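Local coordinates for protein glutathione S-transferase 2 (Onchocerca volvulus, PDB 1TU7) that conjugates glutathione to electrophilic compounds as a homodimeric pi-class transferase and appears to play a central role in the parasite's detoxification system, at residues 86-90 against 131-135. Residues are numbered along the deposited sequence; the frame is centred on the assembly and turned at random.
Sequences YIDMF and LLATR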
ATOM      1  N   TYR A  86     -10.774  -5.870  -6.978  1.00 12.04           N
ATOM      2  CA  TYR A  86     -10.576  -7.112  -6.241  1.00 12.27           C
ATOM      3  C   TYR A  86      -9.116  -7.510  -6.121  1.00 12.04           C
ATOM      4  O   TYR A  86      -8.621  -7.825  -5.032  1.00 11.48           O
ATOM      5  CB  TYR A  86     -11.377  -8.249  -6.890  1.00 12.26           C
ATOM      6  CG  TYR A  86     -11.176  -9.563  -6.175  1.00 11.11           C
ATOM      7  CD1 TYR A  86     -10.574 -10.616  -6.778  1.00 11.01           C
ATOM      8  CD2 TYR A  86     -11.615  -9.742  -4.876  1.00 12.91           C
ATOM      9  CE1 TYR A  86     -10.384 -11.815  -6.151  1.00 13.02           C
ATOM     10  CE2 TYR A  86     -11.443 -10.951  -4.221  1.00 15.50           C
ATOM     11  CZ  TYR A  86     -10.842 -11.977  -4.870  1.00 13.37           C
ATOM     12  OH  TYR A  86     -10.663 -13.195  -4.229  1.00 14.59           O
ATOM     13  N   ILE A  87      -8.393  -7.487  -7.232  1.00 11.53           N
ATOM     14  CA  ILE A  87      -7.001  -7.861  -7.174  1.00 11.69           C
ATOM     15  C   ILE A  87      -6.175  -6.898  -6.354  1.00 11.54           C
ATOM     16  O   ILE A  87      -5.232  -7.300  -5.713  1.00 11.73           O
ATOM     17  CB  ILE A  87      -6.390  -8.074  -8.560  1.00 11.31           C
ATOM     18  CG1 ILE A  87      -6.357  -6.790  -9.398  1.00 13.05           C
ATOM     19  CG2 ILE A  87      -7.091  -9.248  -9.225  1.00 12.83           C
ATOM     20  CD1 ILE A  87      -5.812  -6.973 -10.798  1.00 14.22           C
ATOM     21  N   ASP A  88      -6.535  -5.617  -6.374  1.00 11.09           N
ATOM     22  CA  ASP A  88      -5.861  -4.603  -5.560  1.00 11.34           C
ATOM     23  C   ASP A  88      -6.099  -4.892  -4.106  1.00 11.34           C
ATOM     24  O   ASP A  88      -5.178  -4.972  -3.300  1.00 11.12           O
ATOM     25  CB  ASP A  88      -6.415  -3.251  -5.983  1.00 10.97           C
ATOM     26  CG  ASP A  88      -5.748  -2.089  -5.382  1.00 10.27           C
ATOM     27  OD1 ASP A  88      -4.821  -2.236  -4.549  1.00 12.81           O
ATOM     28  OD2 ASP A  88      -6.152  -0.940  -5.742  1.00 12.76           O
ATOM     29  N   MET A  89      -7.366  -5.078  -3.764  1.00 11.16           N
ATOM     30  CA  MET A  89      -7.736  -5.399  -2.394  1.00 11.92           C
ATOM     31  C   MET A  89      -6.961  -6.650  -1.919  1.00 11.64           C
ATOM     32  O   MET A  89      -6.424  -6.684  -0.813  1.00 11.79           O
ATOM     33  CB  MET A  89      -9.244  -5.631  -2.334  1.00 12.51           C
ATOM     34  CG  MET A  89      -9.769  -5.943  -0.975  1.00 13.61           C
ATOM     35  SD  MET A  89     -11.549  -6.341  -1.029  1.00 14.16           S
ATOM     36  CE  MET A  89     -11.490  -8.072  -1.096  1.00 18.12           C
ATOM     37  N   PHE A  90      -6.927  -7.683  -2.744  1.00 11.33           N
ATOM     38  CA  PHE A  90      -6.231  -8.925  -2.414  1.00 11.40           C
ATOM     39  C   PHE A  90      -4.732  -8.656  -2.192  1.00 12.11           C
ATOM     40  O   PHE A  90      -4.153  -9.065  -1.185  1.00 11.95           O
ATOM     41  CB  PHE A  90      -6.453  -9.957  -3.535  1.00 11.92           C
ATOM     42  CG  PHE A  90      -6.320 -11.403  -3.101  1.00 13.01           C
ATOM     43  CD1 PHE A  90      -7.381 -12.265  -3.233  1.00 13.55           C
ATOM     44  CD2 PHE A  90      -5.162 -11.902  -2.579  1.00 16.24           C
ATOM     45  CE1 PHE A  90      -7.311 -13.547  -2.808  1.00 13.88           C
ATOM     46  CE2 PHE A  90      -5.096 -13.227  -2.174  1.00 16.36           C
ATOM     47  CZ  PHE A  90      -6.184 -14.033  -2.281  1.00 15.25           C
ATOM     48  N   LEU A 131     -10.653 -16.099   0.971  1.00 14.46           N
ATOM     49  CA  LEU A 131     -10.878 -15.087  -0.064  1.00 15.11           C
ATOM     50  C   LEU A 131     -10.581 -15.660  -1.429  1.00 14.65           C
ATOM     51  O   LEU A 131     -11.310 -15.399  -2.380  1.00 14.42           O
ATOM     52  CB  LEU A 131      -9.998 -13.884   0.204  1.00 14.54           C
ATOM     53  CG  LEU A 131     -10.471 -12.455   0.023  1.00 20.90           C
ATOM     54  CD1 LEU A 131      -9.301 -11.514  -0.368  1.00 17.26           C
ATOM     55  CD2 LEU A 131     -11.776 -12.229  -0.688  1.00 16.48           C
ATOM     56  N   LEU A 132      -9.536 -16.477  -1.535  1.00 14.08           N
ATOM     57  CA  LEU A 132      -9.164 -17.041  -2.822  1.00 14.38           C
ATOM     58  C   LEU A 132     -10.329 -17.823  -3.458  1.00 14.50           C
ATOM     59  O   LEU A 132     -10.482 -17.806  -4.681  1.00 14.17           O
ATOM     60  CB  LEU A 132      -7.921 -17.902  -2.667  1.00 14.57           C
ATOM     61  CG  LEU A 132      -7.385 -18.572  -3.919  1.00 15.18           C
ATOM     62  CD1 LEU A 132      -6.932 -17.533  -4.939  1.00 17.91           C
ATOM     63  CD2 LEU A 132      -6.234 -19.459  -3.543  1.00 15.56           C
ATOM     64  N   ALA A 133     -11.157 -18.454  -2.618  1.00 15.56           N
ATOM     65  CA  ALA A 133     -12.288 -19.247  -3.070  1.00 15.39           C
ATOM     66  C   ALA A 133     -13.310 -18.463  -3.875  1.00 15.76           C
ATOM     67  O   ALA A 133     -14.119 -19.044  -4.590  1.00 17.07           O
ATOM     68  CB  ALA A 133     -12.978 -19.859  -1.856  1.00 15.47           C
ATOM     69  N   THR A 134     -13.290 -17.139  -3.780  1.00 16.07           N
ATOM     70  CA  THR A 134     -14.412 -16.370  -4.327  1.00 16.87           C
ATOM     71  C   THR A 134     -14.462 -16.338  -5.839  1.00 16.92           C
ATOM     72  O   THR A 134     -15.501 -16.007  -6.394  1.00 18.35           O
ATOM     73  CB  THR A 134     -14.491 -14.934  -3.797  1.00 17.89           C
ATOM     74  OG1 THR A 134     -13.322 -14.220  -4.171  1.00 19.60           O
ATOM     75  CG2 THR A 134     -14.568 -14.847  -2.268  1.00 19.85           C
ATOM     76  N   ARG A 135     -13.353 -16.648  -6.503  1.00 17.17           N
ATOM     77  CA  ARG A 135     -13.329 -16.709  -7.967  1.00 17.46           C
ATOM     78  C   ARG A 135     -12.749 -18.030  -8.384  1.00 17.07           C
ATOM     79  O   ARG A 135     -11.756 -18.457  -7.854  1.00 16.48           O
ATOM     80  CB  ARG A 135     -12.521 -15.546  -8.549  1.00 18.42           C
ATOM     81  CG  ARG A 135     -13.181 -14.217  -8.241  1.00 21.97           C
ATOM     82  CD  ARG A 135     -12.485 -13.010  -8.798  1.00 24.09           C
ATOM     83  NE  ARG A 135     -13.197 -11.753  -8.517  1.00 28.16           N
ATOM     84  CZ  ARG A 135     -14.033 -11.119  -9.352  1.00 27.21           C
ATOM     85  NH1 ARG A 135     -14.330 -11.600 -10.550  1.00 29.06           N
ATOM     86  NH2 ARG A 135     -14.573  -9.963  -8.976  1.00 31.78           N
TER
HETATM   87  O   HOH W   1      -9.946 -15.284  -5.740  1.00 15.14           O
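Y86 lays its ring beside the side chain of R135, the two running past each other in opposite directions, with CD1 of Y86 3.3 Å from NE of R135. The guanidinium is tilted 45° to the ring, so this is an oblique contact rather than a flat stack, to which the aliphatic CD, 3.6 Å from CE1 of Y86, adds. An extended chain from CG to NE lets arginine lie along the ring while its guanidinium makes a long, weak ion pair with E83. The ring of Y86 reaches across because its CG stands anti to the backbone N (chi1 179°), pointing the phenol toward the C-terminal part of helix 109-132. There CD2 of L131 meets the ring edge, 3.8 Å from CE2 of Y86. The hydroxyl continues into a polar cluster: OH of Y86 gives its proton to a water at 2.7 Å, and that water in turn donates to the carbonyl O of L132. Threonine, with a short hydroxyl side chain, can bond back: OG1 of T134 donates to O of L131 at 2.9 Å, close to the C=O axis (165°); since N of T134 donates to the same oxygen, two bonds grip it as the chain turns from L132 to R135. The other methyl of L131, CD1, turns to F90, meeting its ring obliquely 3.5 Å from CD1 of F90; leucine's fork thus serves two aromatic rings. It also touches CE of M89, whose flexible thioether bends at chi3, while the edge of F90 faces the backbone of L132. Helices 81-107 and 109-132 of the all-helical C-terminal domain are joined here, and L131 also packs on F47 of the second subunit. Tyrosine suits such a boundary: its ring supplies apolar surface, while its hydroxyl, through one water, reaches the main-chain carbonyl of L132, the first residue of a type I turn.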